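Local coordinates for uncharacterized bacterial lipoprotein (Bacteroides thetaiotaomicron VPI-5482, PDB 3GF6) that is of unknown function but, as a bacterial lipoprotein with an all-beta fold, is probably anchored at the cell envelope through a lipidated N-terminus, at residues Tyr40-Asp51 and Gly79-Tyr89; Phe154-Leu162 and Phe174-Phe185. All blocks are in the same frame, centred on the assembly; numbering follows the deposited sequence. Where two conformers were deposited one is given.

Interaction 1. Residues Tyr40-Asp51 and Gly79-Tyr89; sequences YVLDTIAQYPND and GKSKLTMSLGY
Y48 meets the 79-89 segment with both faces of its ring. The CE methyl of the selenomethionine M85 sits over the centre of one face, 3.5 Å from the ring centroid, a CH-pi contact within a Met-aromatic pair; the backbone of G88 and Y89 covers the opposite face. The bend of M85 at chi2 sets SE near A46 CB (3.8 Å), and that at chi3 (-59°) turns CE over the Y48 ring. At the rim, Y48 OH donates to S86 OG (2.8 Å), while T58 N on strand 56-62 also bonds that hydroxyl. Such packing joins the two sheets of a beta sandwich: strands 40-46 and 82-85 belong to different sheets, face one another at 7.6 Å and run nearly parallel, 25° apart. Between them L42 CD2 rests on the S81-K82 backbone, 3.4 Å from S81 O, and a water links T44 OG1 to L83 N. At the far end Y40 OH accepts two bonds, from S81 OG and, almost straight at 168°, from S81 N (2.9 Å). K80 CG lies over one face of the Y40 ring. K64, outside the two segments, bonds to both Y40 and S81, its O to Y40 OH and its N to S81 OG.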
loop_
_atom_site.group_PDB
_atom_site.type_symbol
_atom_site.label_atom_id
_atom_site.label_comp_id
_atom_site.label_asym_id
_atom_site.label_seq_id
_atom_site.Cartn_x
_atom_site.Cartn_y
_atom_site.Cartn_z
ATOM N N TYR A 40 -4.071 9.129 12.245
ATOM C CA TYR A 40 -4.435 10.252 11.333
ATOM C C TYR A 40 -5.382 9.785 10.238
ATOM O O TYR A 40 -5.521 8.581 10.016
ATOM C CB TYR A 40 -3.194 10.930 10.773
ATOM C CG TYR A 40 -2.451 10.167 9.701
ATOM C CD1 TYR A 40 -2.807 10.303 8.362
ATOM C CD2 TYR A 40 -1.402 9.308 10.021
ATOM C CE1 TYR A 40 -2.150 9.628 7.378
ATOM C CE2 TYR A 40 -0.727 8.636 9.045
ATOM C CZ TYR A 40 -1.123 8.777 7.707
ATOM O OH TYR A 40 -0.452 8.113 6.705
ATOM N N VAL A 41 -6.054 10.729 9.590
ATOM C CA VAL A 41 -7.027 10.332 8.588
ATOM C C VAL A 41 -6.791 11.061 7.263
ATOM O O VAL A 41 -6.828 12.298 7.220
ATOM C CB VAL A 41 -8.439 10.587 9.097
ATOM C CG1 VAL A 41 -9.487 10.218 8.033
ATOM C CG2 VAL A 41 -8.702 9.785 10.419
ATOM N N LEU A 42 -6.512 10.307 6.193
ATOM C CA LEU A 42 -6.550 10.867 4.846
ATOM C C LEU A 42 -8.035 11.057 4.456
ATOM O O LEU A 42 -8.824 10.130 4.671
ATOM C CB LEU A 42 -5.839 9.915 3.877
ATOM C CG LEU A 42 -5.926 10.145 2.372
ATOM C CD1 LEU A 42 -5.514 11.588 1.936
ATOM C CD2 LEU A 42 -5.055 9.049 1.697
ATOM N N ASP A 43 -8.420 12.214 3.879
ATOM C CA ASP A 43 -9.837 12.528 3.573
ATOM C C ASP A 43 -9.806 13.341 2.256
ATOM O O ASP A 43 -9.397 14.493 2.255
ATOM C CB ASP A 43 -10.416 13.348 4.730
ATOM C CG ASP A 43 -11.891 13.564 4.649
ATOM O OD1 ASP A 43 -12.452 13.439 3.554
ATOM O OD2 ASP A 43 -12.475 13.911 5.711
ATOM N N THR A 44 -10.190 12.693 1.156
ATOM C CA THR A 44 -9.929 13.168 -0.212
ATOM C C THR A 44 -11.116 12.769 -1.089
ATOM O O THR A 44 -11.586 11.650 -0.992
ATOM C CB THR A 44 -8.637 12.502 -0.795
ATOM O OG1 THR A 44 -7.468 12.938 -0.071
ATOM C CG2 THR A 44 -8.474 12.805 -2.291
ATOM N N ILE A 45 -11.592 13.673 -1.934
ATOM C CA ILE A 45 -12.630 13.339 -2.907
ATOM C C ILE A 45 -11.975 12.616 -4.082
ATOM O O ILE A 45 -11.034 13.146 -4.689
ATOM C CB ILE A 45 -13.381 14.601 -3.385
ATOM C CG1 ILE A 45 -14.349 15.078 -2.296
ATOM C CG2 ILE A 45 -14.167 14.332 -4.665
ATOM C CD1 ILE A 45 -14.898 16.468 -2.523
ATOM N N ALA A 46 -12.435 11.393 -4.354
ATOM C CA ALA A 46 -12.040 10.638 -5.521
ATOM C C ALA A 46 -13.001 10.928 -6.676
ATOM O O ALA A 46 -14.239 10.854 -6.531
ATOM C CB ALA A 46 -11.977 9.153 -5.212
ATOM N N GLN A 47 -12.415 11.317 -7.802
ATOM C CA GLN A 47 -13.084 11.518 -9.048
ATOM C C GLN A 47 -12.082 11.596 -10.202
ATOM O O GLN A 47 -10.917 11.954 -10.000
ATOM C CB GLN A 47 -13.944 12.802 -9.020
ATOM C CG GLN A 47 -13.175 14.084 -8.942
ATOM C CD GLN A 47 -14.095 15.339 -8.945
ATOM O OE1 GLN A 47 -15.133 15.377 -9.601
ATOM N NE2 GLN A 47 -13.708 16.351 -8.193
ATOM N N TYR A 48 -12.554 11.291 -11.407
ATOM C CA TYR A 48 -11.733 11.404 -12.584
ATOM C C TYR A 48 -11.871 12.789 -13.203
ATOM O O TYR A 48 -12.973 13.194 -13.564
ATOM C CB TYR A 48 -12.155 10.346 -13.631
ATOM C CG TYR A 48 -11.668 8.969 -13.280
ATOM C CD1 TYR A 48 -10.313 8.664 -13.322
ATOM C CD2 TYR A 48 -12.548 7.998 -12.864
ATOM C CE1 TYR A 48 -9.894 7.406 -12.967
ATOM C CE2 TYR A 48 -12.154 6.749 -12.551
ATOM C CZ TYR A 48 -10.818 6.447 -12.570
ATOM O OH TYR A 48 -10.376 5.187 -12.212
ATOM N N PRO A 49 -10.741 13.503 -13.372
ATOM C CA PRO A 49 -10.861 14.724 -14.141
ATOM C C PRO A 49 -11.177 14.404 -15.599
ATOM O O PRO A 49 -10.846 13.323 -16.096
ATOM C CB PRO A 49 -9.500 15.393 -14.016
ATOM C CG PRO A 49 -8.677 14.517 -13.092
ATOM C CD PRO A 49 -9.340 13.188 -13.055
ATOM N N ASN A 50 -11.922 15.310 -16.192
ATOM C CA ASN A 50 -12.224 15.324 -17.617
ATOM C C ASN A 50 -13.187 14.256 -18.097
ATOM O O ASN A 50 -13.448 14.197 -19.304
ATOM C CB ASN A 50 -10.907 15.270 -18.433
ATOM C CG ASN A 50 -10.065 16.533 -18.246
ATOM O OD1 ASN A 50 -10.614 17.614 -18.035
ATOM N ND2 ASN A 50 -8.755 16.414 -18.380
ATOM N N ASP A 51 -13.732 13.452 -17.178
ATOM C CA ASP A 51 -14.671 12.377 -17.542
ATOM C C ASP A 51 -15.718 12.216 -16.417
ATOM O O ASP A 51 -15.427 11.706 -15.347
ATOM C CB ASP A 51 -13.916 11.073 -17.761
ATOM C CG ASP A 51 -14.821 9.914 -18.133
ATOM O OD1 ASP A 51 -16.034 10.129 -18.269
ATOM O OD2 ASP A 51 -14.304 8.807 -18.361
ATOM N N GLY A 79 5.521 10.784 6.075
ATOM C CA GLY A 79 4.540 11.819 5.792
ATOM C C GLY A 79 3.133 11.311 6.048
ATOM O O GLY A 79 2.937 10.407 6.851
ATOM N N LYS A 80 2.153 11.931 5.396
ATOM C CA LYS A 80 0.774 11.441 5.401
ATOM C C LYS A 80 0.493 10.719 4.077
ATOM O O LYS A 80 0.872 11.195 3.005
ATOM C CB LYS A 80 -0.282 12.548 5.615
ATOM C CG LYS A 80 -0.224 13.233 6.980
ATOM C CD LYS A 80 -1.116 14.473 6.993
ATOM C CE LYS A 80 -0.783 15.396 8.136
ATOM N NZ LYS A 80 -1.683 16.593 8.166
ATOM N N SER A 81 -0.150 9.563 4.183
ATOM C CA SER A 81 -0.650 8.803 3.037
ATOM C C SER A 81 -1.499 9.693 2.127
ATOM O O SER A 81 -2.157 10.637 2.583
ATOM C CB SER A 81 -1.471 7.602 3.539
ATOM O OG SER A 81 -0.655 6.719 4.287
ATOM N N LYS A 82 -1.460 9.418 0.834
ATOM C CA LYS A 82 -2.194 10.186 -0.131
ATOM C C LYS A 82 -2.781 9.268 -1.219
ATOM O O LYS A 82 -2.306 8.160 -1.450
ATOM C CB LYS A 82 -1.301 11.246 -0.739
ATOM C CG LYS A 82 -0.233 10.698 -1.583
ATOM C CD LYS A 82 0.589 11.834 -2.238
ATOM C CE LYS A 82 1.674 11.251 -3.097
ATOM N NZ LYS A 82 2.522 12.336 -3.722
ATOM N N LEU A 83 -3.794 9.772 -1.874
ATOM C CA LEU A 83 -4.600 9.044 -2.850
ATOM C C LEU A 83 -4.385 9.641 -4.241
ATOM O O LEU A 83 -4.467 10.874 -4.434
ATOM C CB LEU A 83 -6.067 9.211 -2.454
ATOM C CG LEU A 83 -7.202 8.583 -3.263
ATOM C CD1 LEU A 83 -8.418 8.372 -2.376
ATOM C CD2 LEU A 83 -7.570 9.351 -4.592
ATOM N N THR A 84 -4.221 8.766 -5.211
ATOM C CA THR A 84 -3.954 9.145 -6.587
ATOM C C THR A 84 -4.886 8.356 -7.472
ATOM O O THR A 84 -4.898 7.146 -7.389
ATOM C CB THR A 84 -2.489 8.792 -6.987
ATOM O OG1 THR A 84 -1.576 9.519 -6.164
ATOM C CG2 THR A 84 -2.226 9.189 -8.464
HETATM N N MSE A 85 -5.638 9.042 -8.347
HETATM C CA MSE A 85 -6.448 8.348 -9.341
HETATM C C MSE A 85 -5.649 7.608 -10.414
HETATM O O MSE A 85 -4.551 8.028 -10.804
HETATM C CB MSE A 85 -7.337 9.336 -10.063
HETATM C CG MSE A 85 -8.292 10.139 -9.167
HETATM SE SE MSE A 85 -9.498 9.087 -8.079
HETATM C CE MSE A 85 -10.429 8.124 -9.511
ATOM N N SER A 86 -6.247 6.521 -10.908
ATOM C CA SER A 86 -5.717 5.821 -12.075
ATOM C C SER A 86 -5.845 6.701 -13.292
ATOM O O SER A 86 -6.432 7.801 -13.248
ATOM C CB SER A 86 -6.438 4.496 -12.315
ATOM O OG SER A 86 -7.686 4.680 -12.930
ATOM N N LEU A 87 -5.286 6.226 -14.405
ATOM C CA LEU A 87 -5.192 7.072 -15.610
ATOM C C LEU A 87 -6.561 7.445 -16.194
ATOM O O LEU A 87 -6.730 8.530 -16.784
ATOM C CB LEU A 87 -4.367 6.386 -16.674
ATOM C CG LEU A 87 -2.852 6.457 -16.495
ATOM C CD1 LEU A 87 -2.193 5.398 -17.432
ATOM C CD2 LEU A 87 -2.346 7.836 -16.793
ATOM N N GLY A 88 -7.542 6.569 -16.038
ATOM C CA GLY A 88 -8.918 6.928 -16.390
ATOM C C GLY A 88 -9.950 5.897 -15.998
ATOM O O GLY A 88 -9.623 4.868 -15.399
ATOM N N TYR A 89 -11.199 6.167 -16.370
ATOM C CA TYR A 89 -12.280 5.313 -16.017
ATOM C C TYR A 89 -12.056 3.909 -16.548
ATOM O O TYR A 89 -12.389 2.923 -15.868
ATOM C CB TYR A 89 -13.584 5.922 -16.567
ATOM C CG TYR A 89 -14.850 5.243 -16.134
ATOM C CD1 TYR A 89 -15.286 4.084 -16.758
ATOM C CD2 TYR A 89 -15.673 5.809 -15.150
ATOM C CE1 TYR A 89 -16.468 3.472 -16.384
ATOM C CE2 TYR A 89 -16.859 5.208 -14.776
ATOM C CZ TYR A 89 -17.265 4.045 -15.396
ATOM O OH TYR A 89 -18.446 3.460 -14.988
HETATM O O HOH W 1 -4.888 12.577 -1.148
HETATM O O HOH W 2 -8.582 11.169 -16.124
HETATM O O HOH W 3 -11.639 8.565 -17.925
#

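Interaction 2. Residues Phe154-Leu162 and Phe174-Phe185; sequences FMCKGGMKL and FDITYDRSDLSF. With EDO (1,2-ethanediol), chain G.
Strands 154-158 and 174-183 run antiparallel at 161°, axes 8.9 Å apart, and F154 and M155 meet Y178 and L183 without a direct hydrogen bond. This is face-to-face packing between the two sheets of a beta sandwich; F154 and M155 form a classic beta bulge against L138 of strand 129-139. L183 CD2 lies over one face of the F154 ring, 4.1 Å from its centroid, while S184 O approaches the ring's edge at CZ (3.5 Å). The selenomethionine M155 lies alongside Y178, pointing the opposite way, its CG 3.6 Å from Y178 CD1, and bends at chi3 to carry CE to I176 CD1 (3.7 Å). With CG trans to the backbone N (chi1 176°), Y178 extends toward the first strand, and its hydroxyl bonds R17 O. A leucine in place of Y178 would probably leave R17 O without this partner and open a gap beside M155 and F154 CB. K157 lies along I176 before NZ reaches D14 and E16. A 1,2-ethanediol, probably from the crystallisation liquor, donates from O2 to D179 OD2 (2.8 Å). At the loop end L162 CD1 touches F174 CB, and one water donates to L162 O (2.7 Å) and accepts from D175 N.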
loop_
_atom_site.group_PDB
_atom_site.type_symbol
_atom_site.label_atom_id
_atom_site.label_comp_id
_atom_site.label_asym_id
_atom_site.label_seq_id
_atom_site.Cartn_x
_atom_site.Cartn_y
_atom_site.Cartn_z
ATOM N N PHE A 154 6.425 -9.294 -2.652
ATOM C CA PHE A 154 6.911 -9.790 -1.351
ATOM C C PHE A 154 5.745 -10.046 -0.378
ATOM O O PHE A 154 5.764 -10.997 0.403
ATOM C CB PHE A 154 7.922 -8.806 -0.728
ATOM C CG PHE A 154 9.137 -8.525 -1.599
ATOM C CD1 PHE A 154 9.698 -9.510 -2.400
ATOM C CD2 PHE A 154 9.670 -7.228 -1.665
ATOM C CE1 PHE A 154 10.803 -9.227 -3.214
ATOM C CE2 PHE A 154 10.757 -6.948 -2.477
ATOM C CZ PHE A 154 11.320 -7.943 -3.247
HETATM N N MSE A 155 4.734 -9.169 -0.434
HETATM C CA MSE A 155 3.559 -9.268 0.415
HETATM C C MSE A 155 2.384 -8.768 -0.388
HETATM O O MSE A 155 2.424 -7.692 -1.008
HETATM C CB MSE A 155 3.673 -8.438 1.707
HETATM C CG MSE A 155 2.583 -8.725 2.748
HETATM SE SE MSE A 155 2.185 -7.194 3.877
HETATM C CE MSE A 155 1.255 -6.038 2.580
ATOM N N CYS A 156 1.323 -9.552 -0.383
ATOM C CA CYS A 156 0.084 -9.142 -1.036
ATOM C C CYS A 156 -1.071 -9.663 -0.196
ATOM O O CYS A 156 -1.237 -10.870 -0.051
ATOM C CB CYS A 156 -0.003 -9.694 -2.476
ATOM S SG CYS A 156 -1.459 -9.105 -3.369
ATOM N N LYS A 157 -1.849 -8.749 0.359
ATOM C CA LYS A 157 -2.992 -9.076 1.204
ATOM C C LYS A 157 -4.213 -8.311 0.725
ATOM O O LYS A 157 -4.298 -7.068 0.833
ATOM C CB LYS A 157 -2.722 -8.828 2.694
ATOM C CG LYS A 157 -1.715 -9.827 3.301
ATOM C CD LYS A 157 -1.255 -9.433 4.671
ATOM C CE LYS A 157 -0.051 -10.319 5.115
ATOM N NZ LYS A 157 -0.278 -11.811 5.198
ATOM N N GLY A 158 -5.153 -9.063 0.171
ATOM C CA GLY A 158 -6.397 -8.508 -0.346
ATOM C C GLY A 158 -7.681 -9.011 0.264
ATOM O O GLY A 158 -7.767 -10.100 0.861
ATOM N N GLY A 159 -8.711 -8.208 0.119
ATOM C CA GLY A 159 -10.066 -8.644 0.481
ATOM C C GLY A 159 -10.114 -9.044 1.945
ATOM O O GLY A 159 -9.552 -8.344 2.806
HETATM N N MSE A 160 -10.712 -10.200 2.205
HETATM C CA MSE A 160 -10.847 -10.676 3.599
HETATM C C MSE A 160 -9.525 -11.132 4.179
HETATM O O MSE A 160 -9.420 -11.329 5.409
HETATM C CB MSE A 160 -11.886 -11.791 3.715
HETATM C CG MSE A 160 -13.119 -11.487 3.032
HETATM SE SE MSE A 160 -14.276 -12.987 3.241
HETATM C CE MSE A 160 -15.131 -12.288 4.794
ATOM N N LYS A 161 -8.489 -11.247 3.350
ATOM C CA LYS A 161 -7.141 -11.468 3.881
ATOM C C LYS A 161 -6.484 -10.166 4.364
ATOM O O LYS A 161 -5.509 -10.218 5.097
ATOM C CB LYS A 161 -6.224 -12.127 2.844
ATOM C CG LYS A 161 -6.723 -13.454 2.319
ATOM C CD LYS A 161 -6.930 -14.450 3.419
ATOM C CE LYS A 161 -7.253 -15.820 2.829
ATOM N NZ LYS A 161 -7.221 -16.858 3.887
ATOM N N LEU A 162 -6.977 -9.020 3.910
ATOM C CA LEU A 162 -6.483 -7.732 4.364
ATOM C C LEU A 162 -7.222 -7.308 5.616
ATOM O O LEU A 162 -6.610 -6.905 6.615
ATOM C CB LEU A 162 -6.658 -6.658 3.276
ATOM C CG LEU A 162 -6.369 -5.206 3.725
ATOM C CD1 LEU A 162 -4.900 -5.097 4.175
ATOM C CD2 LEU A 162 -6.726 -4.235 2.594
ATOM N N PHE A 174 -8.451 -3.041 8.947
ATOM C CA PHE A 174 -7.312 -3.953 8.773
ATOM C C PHE A 174 -6.246 -3.788 9.840
ATOM O O PHE A 174 -6.098 -2.724 10.433
ATOM C CB PHE A 174 -6.663 -3.752 7.374
ATOM C CG PHE A 174 -6.417 -2.306 7.022
ATOM C CD1 PHE A 174 -5.256 -1.679 7.413
ATOM C CD2 PHE A 174 -7.375 -1.574 6.326
ATOM C CE1 PHE A 174 -5.042 -0.328 7.147
ATOM C CE2 PHE A 174 -7.160 -0.223 6.004
ATOM C CZ PHE A 174 -5.995 0.399 6.424
ATOM N N ASP A 175 -5.482 -4.858 10.073
ATOM C CA ASP A 175 -4.365 -4.830 10.995
ATOM C C ASP A 175 -3.462 -5.991 10.603
ATOM O O ASP A 175 -3.666 -7.123 11.043
ATOM C CB ASP A 175 -4.851 -4.957 12.444
ATOM C CG ASP A 175 -3.725 -4.754 13.475
ATOM O OD1 ASP A 175 -2.559 -4.559 13.061
ATOM O OD2 ASP A 175 -4.013 -4.782 14.711
ATOM N N ILE A 176 -2.525 -5.714 9.702
ATOM C CA ILE A 176 -1.664 -6.736 9.104
ATOM C C ILE A 176 -0.224 -6.450 9.487
ATOM O O ILE A 176 0.188 -5.296 9.748
ATOM C CB ILE A 176 -1.817 -6.851 7.538
ATOM C CG1 ILE A 176 -1.424 -5.524 6.866
ATOM C CG2 ILE A 176 -3.236 -7.303 7.216
ATOM C CD1 ILE A 176 -1.165 -5.578 5.367
ATOM N N THR A 177 0.549 -7.507 9.541
ATOM C CA THR A 177 1.988 -7.369 9.771
ATOM C C THR A 177 2.779 -8.194 8.752
ATOM O O THR A 177 2.273 -9.164 8.172
ATOM C CB THR A 177 2.382 -7.823 11.174
ATOM O OG1 THR A 177 2.033 -9.205 11.354
ATOM C CG2 THR A 177 1.730 -6.959 12.206
ATOM N N TYR A 178 4.022 -7.785 8.531
ATOM C CA TYR A 178 4.951 -8.501 7.656
ATOM C C TYR A 178 6.338 -8.406 8.268
ATOM O O TYR A 178 6.741 -7.343 8.756
ATOM C CB TYR A 178 4.878 -7.939 6.231
ATOM C CG TYR A 178 5.860 -8.544 5.233
ATOM C CD1 TYR A 178 5.544 -9.695 4.496
ATOM C CD2 TYR A 178 7.123 -7.994 5.034
ATOM C CE1 TYR A 178 6.423 -10.222 3.570
ATOM C CE2 TYR A 178 8.039 -8.546 4.099
ATOM C CZ TYR A 178 7.694 -9.668 3.387
ATOM O OH TYR A 178 8.608 -10.189 2.476
ATOM N N ASP A 179 7.032 -9.530 8.290
ATOM C CA ASP A 179 8.336 -9.646 8.922
ATOM C C ASP A 179 9.165 -10.734 8.241
ATOM O O ASP A 179 9.128 -11.907 8.610
ATOM C CB ASP A 179 8.093 -9.921 10.406
ATOM C CG ASP A 179 9.346 -9.871 11.263
ATOM O OD1 ASP A 179 10.480 -9.635 10.794
ATOM O OD2 ASP A 179 9.161 -10.113 12.480
ATOM N N ARG A 180 9.900 -10.348 7.204
ATOM C CA ARG A 180 10.627 -11.328 6.408
ATOM C C ARG A 180 11.950 -10.724 5.973
ATOM O O ARG A 180 12.207 -9.530 6.198
ATOM C CB ARG A 180 9.799 -11.819 5.214
ATOM C CG ARG A 180 8.434 -12.399 5.560
ATOM C CD ARG A 180 8.539 -13.817 6.209
ATOM N NE ARG A 180 8.776 -14.815 5.173
ATOM C CZ ARG A 180 7.845 -15.557 4.560
ATOM N NH1 ARG A 180 6.551 -15.528 4.885
ATOM N NH2 ARG A 180 8.234 -16.382 3.620
ATOM N N SER A 181 12.805 -11.574 5.414
ATOM C CA SER A 181 14.179 -11.238 5.158
ATOM C C SER A 181 14.646 -11.697 3.766
ATOM O O SER A 181 13.858 -12.217 2.996
ATOM C CB SER A 181 15.031 -11.913 6.250
ATOM O OG SER A 181 14.984 -13.327 6.122
ATOM N N ASP A 182 15.939 -11.516 3.499
ATOM C CA ASP A 182 16.610 -11.983 2.285
ATOM C C ASP A 182 15.971 -11.417 1.007
ATOM O O ASP A 182 15.874 -12.118 -0.016
ATOM C CB ASP A 182 16.610 -13.522 2.187
ATOM C CG ASP A 182 17.237 -14.198 3.390
ATOM O OD1 ASP A 182 18.158 -13.598 4.044
ATOM O OD2 ASP A 182 16.818 -15.361 3.656
ATOM N N LEU A 183 15.546 -10.156 1.063
ATOM C CA LEU A 183 14.916 -9.539 -0.084
ATOM C C LEU A 183 15.929 -8.740 -0.910
ATOM O O LEU A 183 16.832 -8.119 -0.344
ATOM C CB LEU A 183 13.795 -8.637 0.370
ATOM C CG LEU A 183 12.725 -9.256 1.272
ATOM C CD1 LEU A 183 11.746 -8.140 1.715
ATOM C CD2 LEU A 183 12.018 -10.426 0.537
ATOM N N SER A 184 15.757 -8.788 -2.235
ATOM C CA SER A 184 16.571 -8.024 -3.192
ATOM C C SER A 184 15.659 -7.082 -3.973
ATOM O O SER A 184 14.581 -7.463 -4.431
ATOM C CB SER A 184 17.307 -8.943 -4.177
ATOM O OG SER A 184 18.246 -9.782 -3.520
ATOM N N PHE A 185 16.078 -5.835 -4.117
ATOM C CA PHE A 185 15.366 -4.898 -4.973
ATOM C C PHE A 185 16.177 -3.692 -5.375
ATOM O O PHE A 185 17.072 -3.265 -4.625
ATOM C CB PHE A 185 14.080 -4.406 -4.310
ATOM C CG PHE A 185 14.293 -3.750 -2.953
ATOM C CD1 PHE A 185 14.668 -2.399 -2.850
ATOM C CD2 PHE A 185 14.072 -4.471 -1.784
ATOM C CE1 PHE A 185 14.847 -1.819 -1.619
ATOM C CE2 PHE A 185 14.255 -3.879 -0.555
ATOM C CZ PHE A 185 14.631 -2.552 -0.471
HETATM C C1 EDO G . 6.210 -6.990 11.933
HETATM O O1 EDO G . 5.152 -6.250 12.552
HETATM C C2 EDO G . 6.511 -8.186 12.840
HETATM O O2 EDO G . 7.747 -7.975 13.523
HETATM O O HOH W 4 -6.625 -7.341 9.234
#

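In the fold
Interactions 1 and 2 show the same principle at two places: in a beta sandwich, each contact sets a strand of one sheet against a strand of the other. Strands 82-85 and 153-158 belong to one antiparallel sheet, strands 40-46 and 171-183 to its partner. The contacts follow in series along the chain, residues 40-89 closing before 154-185 begin, and lie on opposite sides of the chain's centre. Their centres are 23 Å apart and their nearest atoms about 9 Å, so they do not touch. Strand 187-198 pairs with 56-62, neighbour of 82-85, and with 129-139, neighbour of 153-158; strand 203-219 joins 40-46 to 112-123, neighbour of 171-183. The two sheets therefore meet at two separate positions.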